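Local coordinates for protein arginyl-tRNA synthetase, putative (Plasmodium falciparum, PDB 5JLD) that probably attaches L-arginine to its cognate tRNA(Arg) at the expense of ATP, as a cytoplasmic class I aminoacyl-tRNA synthetase of the malaria parasite, at residues 120-123 / 124-127; 258-261 / 262-265; 515-518 / 519-523; 525-528 / 529-533; 554-557 / 558-561. All blocks are in the same frame, centred on the assembly; numbering follows the deposited sequence.

Interaction 1: 120-123 / 124-127; sequences NIND and IKES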
loop_
_atom_site.group_PDB
_atom_site.type_symbol
_atom_site.label_atom_id
_atom_site.label_comp_id
_atom_site.label_asym_id
_atom_site.label_seq_id
_atom_site.Cartn_x
_atom_site.Cartn_y
_atom_site.Cartn_z
ATOM N N ASN A 120 -0.798 3.770 17.039
ATOM C CA ASN A 120 -0.655 2.430 17.550
ATOM C C ASN A 120 -1.582 1.475 16.828
ATOM O O ASN A 120 -2.801 1.652 16.840
ATOM C CB ASN A 120 -0.941 2.385 19.043
ATOM C CG ASN A 120 -0.443 1.105 19.668
ATOM O OD1 ASN A 120 -0.939 0.019 19.355
ATOM N ND2 ASN A 120 0.567 1.219 20.534
ATOM N N ILE A 121 -1.020 0.441 16.215
ATOM C CA ILE A 121 -1.834 -0.492 15.441
ATOM C C ILE A 121 -2.945 -1.181 16.265
ATOM O O ILE A 121 -3.999 -1.540 15.717
ATOM C CB ILE A 121 -0.946 -1.563 14.768
ATOM C CG1 ILE A 121 -1.745 -2.338 13.702
ATOM C CG2 ILE A 121 -0.296 -2.493 15.815
ATOM C CD1 ILE A 121 -0.853 -3.156 12.730
ATOM N N ASN A 122 -2.720 -1.349 17.569
ATOM C CA ASN A 122 -3.734 -1.908 18.464
ATOM C C ASN A 122 -5.069 -1.129 18.371
ATOM O O ASN A 122 -6.161 -1.696 18.515
ATOM C CB ASN A 122 -3.216 -1.912 19.911
ATOM C CG ASN A 122 -2.102 -2.956 20.146
ATOM O OD1 ASN A 122 -2.025 -3.972 19.451
ATOM N ND2 ASN A 122 -1.227 -2.686 21.117
ATOM N N ASP A 123 -4.972 0.166 18.093
ATOM C CA ASP A 123 -6.153 1.022 18.038
ATOM C C ASP A 123 -6.838 1.010 16.678
ATOM O O ASP A 123 -7.909 1.605 16.535
ATOM C CB ASP A 123 -5.781 2.460 18.396
ATOM C CG ASP A 123 -5.256 2.591 19.794
ATOM O OD1 ASP A 123 -5.784 1.906 20.696
ATOM O OD2 ASP A 123 -4.306 3.376 19.994
ATOM N N ILE A 124 -6.251 0.360 15.671
ATOM C CA ILE A 124 -6.931 0.365 14.367
ATOM C C ILE A 124 -7.274 -1.040 13.888
ATOM O O ILE A 124 -7.521 -1.265 12.705
ATOM C CB ILE A 124 -6.107 1.073 13.288
ATOM C CG1 ILE A 124 -4.696 0.480 13.195
ATOM C CG2 ILE A 124 -6.047 2.576 13.558
ATOM C CD1 ILE A 124 -3.953 0.963 11.965
ATOM N N LYS A 125 -7.296 -1.980 14.824
ATOM C CA LYS A 125 -7.551 -3.374 14.494
ATOM C C LYS A 125 -8.367 -4.017 15.596
ATOM O O LYS A 125 -8.558 -3.434 16.673
ATOM C CB LYS A 125 -6.237 -4.146 14.291
ATOM C CG LYS A 125 -5.415 -4.377 15.574
ATOM C CD LYS A 125 -4.126 -5.153 15.265
ATOM C CE LYS A 125 -3.296 -5.402 16.511
ATOM N NZ LYS A 125 -4.001 -6.279 17.511
ATOM N N GLU A 126 -8.858 -5.218 15.335
ATOM C CA GLU A 126 -9.453 -5.988 16.417
ATOM C C GLU A 126 -8.335 -6.685 17.208
ATOM O O GLU A 126 -7.301 -7.066 16.647
ATOM C CB GLU A 126 -10.479 -6.977 15.864
ATOM C CG GLU A 126 -11.751 -6.283 15.362
ATOM C CD GLU A 126 -12.412 -5.425 16.440
ATOM N N SER A 127 -8.533 -6.816 18.517
ATOM C CA SER A 127 -7.497 -7.321 19.411
ATOM C C SER A 127 -7.191 -8.788 19.140
ATOM O O SER A 127 -6.147 -9.303 19.543
ATOM C CB SER A 127 -7.909 -7.143 20.875
ATOM O OG SER A 127 -8.886 -8.101 21.235
HETATM O O HOH W 1 -5.804 -4.419 18.933
#
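Ile124 and Lys125 fold back over Ile121 at the exit of a short 3-10 turn, 121-123, in the connection between strands 114-115 and 133-137. An Asx turn opens the bend: OD1 of Asn120 accepts the backbone N of Asn122 at 2.9 Å, in the carbonyl plane. The backbone N of Ile124 then bonds to O of Ile121 at 2.9 Å. This bond is fairly straight at the hydrogen, yet the donor stands above the carbonyl plane, as is usual for the i to i+3 bond of a 3-10 turn. Ile124 is the buried member. With chi1 at 54°, CG1 is wedged between its backbone N and carbonyl carbon and tucks back against the turn, 3.3 Å from O of Ile121. The two isoleucines cross at about a right angle, CG1 of Ile121 lying 4.1 Å from CG1 of Ile124. Beyond this pair lies helix 522-532, whose Phe526 and Leu530 take up the apolar side of Ile124, so the turn joins the catalytic region to the anticodon-binding region. Lys125 runs on the other side of the Ile121 carbonyl. Its CG sits 3.2 Å from O of Ile121, and its CD passes CG1 of Ile121. A straight chain as far as CE, then a bend at chi4 (64°), turns the ammonium group toward its strongest partner, the backbone O of Glu129. A water bridges the two segments: it donates to O of Asn122 at 2.8 Å and accepts from NZ of Lys125 at 3.0 Å.

Interaction 2: 258-261 / 262-265; sequences EFDK and LYNI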
loop_
_atom_site.group_PDB
_atom_site.type_symbol
_atom_site.label_atom_id
_atom_site.label_comp_id
_atom_site.label_asym_id
_atom_site.label_seq_id
_atom_site.Cartn_x
_atom_site.Cartn_y
_atom_site.Cartn_z
ATOM N N GLU A 258 21.142 -5.343 -12.995
ATOM C CA GLU A 258 20.263 -4.519 -13.840
ATOM C C GLU A 258 18.987 -4.084 -13.086
ATOM O O GLU A 258 18.604 -2.909 -13.096
ATOM C CB GLU A 258 19.894 -5.269 -15.120
ATOM C CG GLU A 258 19.772 -4.371 -16.338
ATOM C CD GLU A 258 21.116 -3.796 -16.766
ATOM O OE1 GLU A 258 22.107 -4.559 -16.813
ATOM O OE2 GLU A 258 21.187 -2.581 -17.047
ATOM N N PHE A 259 18.345 -5.034 -12.418
ATOM C CA PHE A 259 17.155 -4.762 -11.631
ATOM C C PHE A 259 17.461 -3.739 -10.525
ATOM O O PHE A 259 16.644 -2.835 -10.238
ATOM C CB PHE A 259 16.596 -6.059 -11.021
ATOM C CG PHE A 259 16.202 -7.116 -12.043
ATOM C CD1 PHE A 259 15.964 -6.777 -13.372
ATOM C CD2 PHE A 259 16.077 -8.450 -11.666
ATOM C CE1 PHE A 259 15.609 -7.748 -14.309
ATOM C CE2 PHE A 259 15.715 -9.434 -12.592
ATOM C CZ PHE A 259 15.479 -9.080 -13.918
ATOM N N ASP A 260 18.645 -3.868 -9.927
ATOM C CA ASP A 260 19.013 -3.033 -8.785
ATOM C C ASP A 260 19.191 -1.576 -9.190
ATOM O O ASP A 260 18.860 -0.680 -8.408
ATOM C CB ASP A 260 20.288 -3.541 -8.106
ATOM C CG ASP A 260 20.055 -4.812 -7.289
ATOM O OD1 ASP A 260 18.931 -5.361 -7.337
ATOM O OD2 ASP A 260 21.004 -5.278 -6.618
ATOM N N LYS A 261 19.715 -1.331 -10.392
ATOM C CA LYS A 261 19.735 0.061 -10.861
ATOM C C LYS A 261 18.335 0.722 -10.761
ATOM O O LYS A 261 18.167 1.826 -10.190
ATOM C CB LYS A 261 20.252 0.133 -12.298
ATOM C CG LYS A 261 21.718 -0.259 -12.456
ATOM C CD LYS A 261 22.031 -0.657 -13.895
ATOM C CE LYS A 261 23.518 -0.514 -14.237
ATOM N NZ LYS A 261 24.417 -0.674 -13.053
ATOM N N LEU A 262 17.331 0.029 -11.292
ATOM C CA LEU A 262 15.963 0.509 -11.228
ATOM C C LEU A 262 15.498 0.686 -9.773
ATOM O O LEU A 262 14.976 1.752 -9.389
ATOM C CB LEU A 262 15.018 -0.443 -11.952
ATOM C CG LEU A 262 13.538 -0.055 -11.847
ATOM C CD1 LEU A 262 13.271 1.264 -12.584
ATOM C CD2 LEU A 262 12.633 -1.159 -12.354
ATOM N N TYR A 263 15.688 -0.358 -8.967
ATOM C CA TYR A 263 15.197 -0.324 -7.592
ATOM C C TYR A 263 15.781 0.868 -6.842
ATOM O O TYR A 263 15.057 1.568 -6.126
ATOM C CB TYR A 263 15.518 -1.627 -6.857
ATOM C CG TYR A 263 14.696 -2.815 -7.335
ATOM C CD1 TYR A 263 13.308 -2.711 -7.524
ATOM C CD2 TYR A 263 15.310 -4.033 -7.622
ATOM C CE1 TYR A 263 12.561 -3.801 -7.973
ATOM C CE2 TYR A 263 14.579 -5.126 -8.065
ATOM C CZ TYR A 263 13.214 -5.011 -8.242
ATOM O OH TYR A 263 12.519 -6.105 -8.691
ATOM N N ASN A 264 17.070 1.156 -7.002
ATOM C CA ASN A 264 17.535 2.273 -6.198
ATOM C C ASN A 264 17.301 3.640 -6.864
ATOM O O ASN A 264 17.335 4.645 -6.167
ATOM C CB ASN A 264 18.998 2.088 -5.770
ATOM C CG ASN A 264 19.958 2.270 -6.873
ATOM O OD1 ASN A 264 20.015 3.327 -7.497
ATOM N ND2 ASN A 264 20.778 1.251 -7.104
ATOM N N ILE A 265 17.037 3.686 -8.177
ATOM C CA ILE A 265 16.463 4.910 -8.761
ATOM C C ILE A 265 15.093 5.217 -8.115
ATOM O O ILE A 265 14.735 6.378 -7.878
ATOM C CB ILE A 265 16.291 4.813 -10.301
ATOM C CG1 ILE A 265 17.644 4.849 -11.005
ATOM C CG2 ILE A 265 15.454 5.962 -10.834
ATOM C CD1 ILE A 265 17.548 5.008 -12.518
HETATM O O HOH W 2 20.572 3.187 -10.119
#
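Tyr263 lays its ring along the turn that begins at Phe259, in the last turns of helix 242-265 of the class I catalytic domain. Here the packing is close. CE2 of Tyr263 meets CB of Phe259 at 3.7 Å, and CD2 of Tyr263 comes within 3.2 Å of O of Phe259, the same oxygen that accepts the backbone N of Tyr263 in an ordinary i to i+4 helix bond. With chi1 at -71°, the tyrosine stem leans back toward the preceding turn, which brings the CD2-CE2 side of the ring beside CB and O of Phe259. Asp260 approaches the ring's edge: its OD1 lies near the ring plane, 3.9 Å from CD2 of Tyr263, with the carboxylate turned 51° from the ring. OD1 is held by the hydroxyl of Tyr272, while Tyr263 OH bonds to Ser139 and Asn176, tying this flank of the helix to the strands and loops of the parallel sheet. Phe259 and Leu262 rest on Met147, and Leu262 also meets helix 401-420. The solvent-facing flank is looser. Lys261 and Asn264 are exposed and meet mainly through backbone and water. Asn264 takes chi1 of 73°, which folds its amide back over the helix. ND2 comes 3.0 Å from O of Asp260, but at an angle too poor for a hydrogen bond, and that carbonyl instead accepts the backbone N of Asn264. The other end of the amide joins a water bridge: one water donates to O of Lys261 at 2.8 Å and to OD1 of Asn264 at 2.7 Å.

Interaction 3: 515-518 / 519-523; sequences LGLH and ILKFP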
loop_
_atom_site.group_PDB
_atom_site.type_symbol
_atom_site.label_atom_id
_atom_site.label_comp_id
_atom_site.label_asym_id
_atom_site.label_seq_id
_atom_site.Cartn_x
_atom_site.Cartn_y
_atom_site.Cartn_z
ATOM N N LEU A 515 -10.279 21.586 8.450
ATOM C CA LEU A 515 -8.889 21.164 8.373
ATOM C C LEU A 515 -8.539 20.252 9.556
ATOM O O LEU A 515 -7.972 19.170 9.372
ATOM C CB LEU A 515 -7.961 22.387 8.318
ATOM C CG LEU A 515 -6.463 22.056 8.269
ATOM C CD1 LEU A 515 -6.205 21.073 7.133
ATOM C CD2 LEU A 515 -5.618 23.293 8.086
ATOM N N GLY A 516 -8.904 20.685 10.765
ATOM C CA GLY A 516 -8.686 19.891 11.969
ATOM C C GLY A 516 -9.271 18.496 11.835
ATOM O O GLY A 516 -8.598 17.477 12.098
ATOM N N LEU A 517 -10.521 18.451 11.388
ATOM C CA LEU A 517 -11.229 17.199 11.187
ATOM C C LEU A 517 -10.452 16.283 10.241
ATOM O O LEU A 517 -10.147 15.115 10.569
ATOM C CB LEU A 517 -12.628 17.454 10.620
ATOM C CG LEU A 517 -13.380 16.196 10.163
ATOM C CD1 LEU A 517 -13.605 15.272 11.345
ATOM C CD2 LEU A 517 -14.715 16.532 9.481
ATOM N N HIS A 518 -10.129 16.823 9.070
ATOM C CA HIS A 518 -9.468 16.012 8.085
ATOM C C HIS A 518 -8.160 15.445 8.647
ATOM O O HIS A 518 -7.875 14.260 8.487
ATOM C CB HIS A 518 -9.205 16.787 6.808
ATOM C CG HIS A 518 -8.884 15.891 5.650
ATOM N ND1 HIS A 518 -9.837 15.099 5.043
ATOM C CD2 HIS A 518 -7.715 15.621 5.020
ATOM C CE1 HIS A 518 -9.276 14.403 4.069
ATOM N NE2 HIS A 518 -7.987 14.697 4.040
ATOM N N ILE A 519 -7.400 16.286 9.341
ATOM C CA ILE A 519 -6.186 15.822 9.985
ATOM C C ILE A 519 -6.476 14.661 10.944
ATOM O O ILE A 519 -5.772 13.657 10.940
ATOM C CB ILE A 519 -5.504 16.955 10.742
ATOM C CG1 ILE A 519 -4.958 17.978 9.747
ATOM C CG2 ILE A 519 -4.407 16.412 11.638
ATOM C CD1 ILE A 519 -4.564 19.312 10.403
ATOM N N LEU A 520 -7.541 14.768 11.731
ATOM C CA LEU A 520 -7.822 13.715 12.704
ATOM C C LEU A 520 -8.440 12.455 12.069
ATOM O O LEU A 520 -8.613 11.442 12.753
ATOM C CB LEU A 520 -8.744 14.248 13.812
ATOM C CG LEU A 520 -8.128 15.347 14.678
ATOM C CD1 LEU A 520 -9.206 15.997 15.534
ATOM C CD2 LEU A 520 -6.969 14.793 15.532
ATOM N N LYS A 521 -8.784 12.520 10.781
ATOM C CA LYS A 521 -9.277 11.328 10.078
ATOM C C LYS A 521 -8.166 10.331 9.698
ATOM O O LYS A 521 -8.454 9.205 9.308
ATOM C CB LYS A 521 -10.026 11.719 8.810
ATOM C CG LYS A 521 -11.382 12.405 9.028
ATOM C CD LYS A 521 -12.091 12.584 7.690
ATOM C CE LYS A 521 -13.450 13.225 7.853
ATOM N NZ LYS A 521 -14.087 13.377 6.511
ATOM N N PHE A 522 -6.914 10.767 9.793
ATOM C CA PHE A 522 -5.753 10.001 9.332
ATOM C C PHE A 522 -5.790 8.517 9.786
ATOM O O PHE A 522 -5.661 7.635 8.956
ATOM C CB PHE A 522 -4.461 10.709 9.792
ATOM C CG PHE A 522 -3.208 10.246 9.086
ATOM C CD1 PHE A 522 -3.176 10.115 7.712
ATOM C CD2 PHE A 522 -2.050 9.968 9.807
ATOM C CE1 PHE A 522 -2.015 9.705 7.056
ATOM C CE2 PHE A 522 -0.884 9.566 9.165
ATOM C CZ PHE A 522 -0.866 9.428 7.781
ATOM N N PRO A 523 -6.051 8.242 11.080
ATOM C CA PRO A 523 -6.092 6.826 11.486
ATOM C C PRO A 523 -7.149 5.973 10.772
ATOM O O PRO A 523 -6.932 4.757 10.629
ATOM C CB PRO A 523 -6.396 6.906 12.987
ATOM C CG PRO A 523 -5.838 8.242 13.396
ATOM C CD PRO A 523 -6.190 9.139 12.246
HETATM O O HOH W 3 -12.807 15.622 5.557
#
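Lys521 lays its aliphatic chain across Leu517, one turn back on helix 510-520, with CE against the branched end of the leucine: 3.8 Å from CG of Leu517 and 3.9 Å from its CD2. The lysine is stretched straight beyond CG, which keeps CE and NZ alongside that branched end, where NZ gives a hydrogen bond to a water 2.8 Å away. The same water lies in the ring plane of His518, 3.1 Å from ND1, so one water bridges the lysine and the histidine. On another flank the contact is apolar: CD1 of Ile519 meets CG of Leu515 at 4.0 Å. In the backbone the helix is running out. The bond from the backbone N of Ile519 to O of Leu515 is nearly straight, whereas the N of Lys521 divides between a weak bond to O of Leu517 and a 3.0 Å bond to O of His518, approached from above its carbonyl plane. The chain then bends into helix 522-532, where Phe522 turns away to meet the ring of Phe526 edge-to-face. Leu515 packs on helices 536-556 and 564-584, and His518 stacks its ring on Tyr541 of the former. Ile519 and Leu520 reach helix 99-108, while Leu517 touches Leu40 and His44 and Lys521 makes a cation-pi contact with Tyr37, so the bend sits between the anticodon-binding helices and the N-terminal domain.

Interaction 4: 525-528 / 529-533; sequences IFYY and ILKNM
O of Tyr528 is gripped by two backbone donors where helix 522-532 runs out: N of Asn532 at 2.9 Å, nearly in line with the carbonyl, and N of Lys531, also at 2.9 Å but weak and bent. The side chain of Asn532 folds over the same oxygen. With chi1 at 57°, its amide lies back on the last turn, and OD1 ends 3.0 Å from O of Tyr528. Two acceptors this close would probably repel; OD1 also accepts from the backbone N of Leu534, which may offset this. Met533 leaves the helix with a positive phi, yet its N still bonds to O of Ile529 at 2.7 Å. Along the outer flank, Lys531 carries the side-chain contact. It leans toward the previous turn, its CD sitting over one face of the Tyr527 ring, offset toward the rim near CZ, 4.2 Å from the centroid and 17° off the normal, a CH-pi contact. A bend at chi3 then leads NZ outward to OH of Tyr527, a weak bond of 3.5 Å. The Tyr528 side chain runs alongside Lys531 in the same direction, while CD2 of Tyr527 stands 3.6 Å above the centre of the Tyr528 ring, so the three side chains form one packed cluster. On another flank, CD1 of Ile529 meets CG2 of Ile525 at 4.1 Å. Ile525 leans on helix 536-556 and Phe526 on Val164 and Phe167. Met533 is wedged between helix 149-167 and strand 374-380, placing the end of this helix against the edge of the catalytic parallel sheet.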
loop_
_atom_site.group_PDB
_atom_site.type_symbol
_atom_site.label_atom_id
_atom_site.label_comp_id
_atom_site.label_asym_id
_atom_site.label_seq_id
_atom_site.Cartn_x
_atom_site.Cartn_y
_atom_site.Cartn_z
ATOM N N ILE A 525 -7.821 5.961 7.697
ATOM C CA ILE A 525 -7.200 5.498 6.455
ATOM C C ILE A 525 -6.469 4.166 6.690
ATOM O O ILE A 525 -6.591 3.222 5.903
ATOM C CB ILE A 525 -6.209 6.534 5.891
ATOM C CG1 ILE A 525 -6.903 7.887 5.657
ATOM C CG2 ILE A 525 -5.567 6.017 4.605
ATOM C CD1 ILE A 525 -8.016 7.805 4.618
ATOM N N PHE A 526 -5.738 4.090 7.795
ATOM C CA PHE A 526 -4.969 2.894 8.111
ATOM C C PHE A 526 -5.900 1.774 8.534
ATOM O O PHE A 526 -5.736 0.616 8.111
ATOM C CB PHE A 526 -3.936 3.203 9.182
ATOM C CG PHE A 526 -2.890 4.157 8.710
ATOM C CD1 PHE A 526 -1.762 3.697 8.044
ATOM C CD2 PHE A 526 -3.059 5.524 8.873
ATOM C CE1 PHE A 526 -0.804 4.583 7.575
ATOM C CE2 PHE A 526 -2.104 6.420 8.404
ATOM C CZ PHE A 526 -0.977 5.952 7.755
ATOM N N TYR A 527 -6.904 2.137 9.335
ATOM C CA TYR A 527 -7.947 1.190 9.710
ATOM C C TYR A 527 -8.530 0.480 8.482
ATOM O O TYR A 527 -8.680 -0.753 8.469
ATOM C CB TYR A 527 -9.049 1.911 10.494
ATOM C CG TYR A 527 -10.306 1.113 10.709
ATOM C CD1 TYR A 527 -10.340 0.059 11.620
ATOM C CD2 TYR A 527 -11.472 1.419 10.008
ATOM C CE1 TYR A 527 -11.510 -0.677 11.831
ATOM C CE2 TYR A 527 -12.651 0.702 10.224
ATOM C CZ TYR A 527 -12.661 -0.343 11.131
ATOM O OH TYR A 527 -13.813 -1.062 11.326
ATOM N N TYR A 528 -8.837 1.233 7.430
ATOM C CA TYR A 528 -9.405 0.559 6.265
ATOM C C TYR A 528 -8.347 -0.126 5.359
ATOM O O TYR A 528 -8.615 -1.177 4.768
ATOM C CB TYR A 528 -10.257 1.533 5.474
ATOM C CG TYR A 528 -11.627 1.734 6.099
ATOM C CD1 TYR A 528 -12.537 0.683 6.171
ATOM C CD2 TYR A 528 -12.006 2.967 6.631
ATOM C CE1 TYR A 528 -13.795 0.852 6.740
ATOM C CE2 TYR A 528 -13.270 3.151 7.200
ATOM C CZ TYR A 528 -14.156 2.087 7.249
ATOM O OH TYR A 528 -15.405 2.248 7.818
ATOM N N ILE A 529 -7.150 0.449 5.267
ATOM C CA ILE A 529 -6.084 -0.172 4.476
ATOM C C ILE A 529 -5.773 -1.579 4.991
ATOM O O ILE A 529 -5.664 -2.527 4.215
ATOM C CB ILE A 529 -4.808 0.675 4.490
ATOM C CG1 ILE A 529 -4.933 1.806 3.470
ATOM C CG2 ILE A 529 -3.603 -0.168 4.118
ATOM C CD1 ILE A 529 -3.677 2.652 3.328
ATOM N N LEU A 530 -5.658 -1.719 6.302
ATOM C CA LEU A 530 -5.401 -3.039 6.878
ATOM C C LEU A 530 -6.465 -4.052 6.438
ATOM O O LEU A 530 -6.193 -5.250 6.318
ATOM C CB LEU A 530 -5.365 -2.954 8.407
ATOM C CG LEU A 530 -4.206 -2.211 9.063
ATOM C CD1 LEU A 530 -4.308 -2.381 10.577
ATOM C CD2 LEU A 530 -2.838 -2.677 8.541
ATOM N N LYS A 531 -7.672 -3.553 6.185
ATOM C CA LYS A 531 -8.801 -4.399 5.817
ATOM C C LYS A 531 -8.846 -4.739 4.323
ATOM O O LYS A 531 -9.187 -5.854 3.956
ATOM C CB LYS A 531 -10.116 -3.724 6.234
ATOM C CG LYS A 531 -10.263 -3.591 7.752
ATOM C CD LYS A 531 -11.493 -2.798 8.147
ATOM C CE LYS A 531 -12.769 -3.562 7.838
ATOM N NZ LYS A 531 -13.975 -2.866 8.376
ATOM N N ASN A 532 -8.524 -3.786 3.458
ATOM C CA ASN A 532 -8.719 -4.027 2.025
ATOM C C ASN A 532 -7.514 -3.679 1.142
ATOM O O ASN A 532 -7.554 -3.890 -0.068
ATOM C CB ASN A 532 -9.982 -3.266 1.529
ATOM C CG ASN A 532 -9.929 -1.756 1.793
ATOM O OD1 ASN A 532 -8.863 -1.134 1.804
ATOM N ND2 ASN A 532 -11.103 -1.160 1.998
ATOM N N MET A 533 -6.463 -3.121 1.744
ATOM C CA MET A 533 -5.241 -2.769 1.009
ATOM C C MET A 533 -5.470 -1.834 -0.167
ATOM O O MET A 533 -4.715 -1.867 -1.128
ATOM C CB MET A 533 -4.537 -4.038 0.500
ATOM C CG MET A 533 -3.869 -4.853 1.601
ATOM S SD MET A 533 -2.570 -3.933 2.429
ATOM C CE MET A 533 -2.832 -4.549 4.093
#

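Interaction 5: 554-557 / 558-561; sequences ENCK and VLNN
With chi1 at -56°, Leu559 swings CG away from its own carbonyl and back toward Cys556, whose SG, at chi1 -69°, likewise lies beside its backbone N. CD1 of Leu559 therefore reaches CB of Cys556 at 3.9 Å and SG of Cys556 at 4.1 Å. The backbone between them makes a type I beta turn, Cys556 to Leu559, that takes the chain off the end of helix 536-556. The turn's closing bond, from N of Leu559 to O of Cys556, is long at 3.3 Å and weak, though fairly straight. CG of Leu559 also packs against this oxygen at 3.7 Å. At the turn's first corner, Lys557 takes the other course. Its CG sits between the backbone N and the carbonyl carbon, and an extended chain leads back over the helix end. There NZ of Lys557 makes a salt bridge to OE1 of Glu554 at 2.9 Å, nearly along the C-O axis. Val558, at the second corner, brings CG2 only to 4.3 Å from O of Asn555. Helix 564-584 supplies backing: Arg567 touches both Cys556 and Leu559 and bonds to O of Asn560. The contact thus rests on an apolar touch and one weak turn bond; the ion pair stays within 554-557. In such an exposed place solvent would probably screen the Lys557-Glu554 attraction, which links two residues three apart at the helix end.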
loop_
_atom_site.group_PDB
_atom_site.type_symbol
_atom_site.label_atom_id
_atom_site.label_comp_id
_atom_site.label_asym_id
_atom_site.label_seq_id
_atom_site.Cartn_x
_atom_site.Cartn_y
_atom_site.Cartn_z
ATOM N N GLU A 554 -6.969 30.431 1.718
ATOM C CA GLU A 554 -7.741 31.401 0.944
ATOM C C GLU A 554 -8.774 32.152 1.773
ATOM O O GLU A 554 -9.201 33.240 1.399
ATOM C CB GLU A 554 -8.454 30.707 -0.224
ATOM C CG GLU A 554 -7.530 30.017 -1.208
ATOM C CD GLU A 554 -6.554 30.971 -1.851
ATOM O OE1 GLU A 554 -6.918 32.153 -2.045
ATOM O OE2 GLU A 554 -5.425 30.539 -2.165
ATOM N N ASN A 555 -9.187 31.577 2.895
ATOM C CA ASN A 555 -10.285 32.194 3.614
ATOM C C ASN A 555 -9.870 32.745 4.965
ATOM O O ASN A 555 -10.673 33.392 5.647
ATOM C CB ASN A 555 -11.434 31.205 3.768
ATOM C CG ASN A 555 -12.025 30.802 2.432
ATOM O OD1 ASN A 555 -11.296 30.561 1.470
ATOM N ND2 ASN A 555 -13.349 30.780 2.350
ATOM N N CYS A 556 -8.609 32.525 5.335
ATOM C CA CYS A 556 -8.110 33.057 6.598
ATOM C C CYS A 556 -6.962 34.033 6.381
ATOM O O CYS A 556 -6.515 34.704 7.314
ATOM C CB CYS A 556 -7.681 31.921 7.522
ATOM S SG CYS A 556 -9.069 30.926 8.136
ATOM N N LYS A 557 -6.510 34.119 5.134
ATOM C CA LYS A 557 -5.434 35.019 4.735
ATOM C C LYS A 557 -5.773 36.504 4.894
ATOM O O LYS A 557 -4.891 37.352 4.794
ATOM C CB LYS A 557 -5.059 34.748 3.275
ATOM C CG LYS A 557 -6.264 34.787 2.341
ATOM C CD LYS A 557 -5.869 34.811 0.877
ATOM C CE LYS A 557 -7.020 35.317 0.014
ATOM N NZ LYS A 557 -6.792 35.009 -1.426
ATOM N N VAL A 558 -7.045 36.824 5.121
ATOM C CA VAL A 558 -7.472 38.230 5.188
ATOM C C VAL A 558 -7.862 38.686 6.609
ATOM O O VAL A 558 -8.197 39.855 6.836
ATOM C CB VAL A 558 -8.654 38.493 4.220
ATOM C CG1 VAL A 558 -8.165 38.520 2.782
ATOM C CG2 VAL A 558 -9.750 37.433 4.405
ATOM N N LEU A 559 -7.799 37.764 7.560
ATOM C CA LEU A 559 -8.003 38.085 8.972
ATOM C C LEU A 559 -6.818 38.859 9.569
ATOM O O LEU A 559 -5.732 38.905 8.970
ATOM C CB LEU A 559 -8.225 36.801 9.764
ATOM C CG LEU A 559 -9.372 35.919 9.288
ATOM C CD1 LEU A 559 -9.272 34.573 9.970
ATOM C CD2 LEU A 559 -10.700 36.602 9.609
ATOM N N ASN A 560 -7.027 39.442 10.755
ATOM C CA ASN A 560 -5.975 40.174 11.466
ATOM C C ASN A 560 -5.023 39.226 12.210
ATOM O O ASN A 560 -5.113 38.004 12.071
ATOM C CB ASN A 560 -6.594 41.207 12.438
ATOM C CG ASN A 560 -7.280 40.574 13.656
ATOM O OD1 ASN A 560 -7.186 39.376 13.896
ATOM N ND2 ASN A 560 -7.965 41.407 14.444
ATOM N N ASN A 561 -4.133 39.782 13.027
ATOM C CA ASN A 561 -3.087 38.973 13.655
ATOM C C ASN A 561 -3.506 38.260 14.940
ATOM O O ASN A 561 -2.704 37.544 15.532
ATOM C CB ASN A 561 -1.843 39.836 13.937
ATOM C CG ASN A 561 -2.088 40.950 14.965
ATOM O OD1 ASN A 561 -3.157 41.062 15.580
ATOM N ND2 ASN A 561 -1.074 41.781 15.154
#

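Along the chain the five contacts follow in series. Interactions 1 and 2 belong to the class I catalytic region, on opposite sides of the chain's centre and 35 Å apart between centres. Interactions 3, 4 and 5 belong to the DALR anticodon-binding region. Interactions 3 and 4 adjoin and share helix 522-532, while interaction 5 closes the next helix, 536-556, about 22 Å from interaction 3 between centres. The two regions meet where interaction 1 packs on interaction 4, their centres 11 Å apart, and on the end of interaction 3. Helix 522-532 thus packs the anticodon-binding region against the catalytic region, whereas interaction 5 lies far out and interaction 2 stands apart, 47 Å from it between centres.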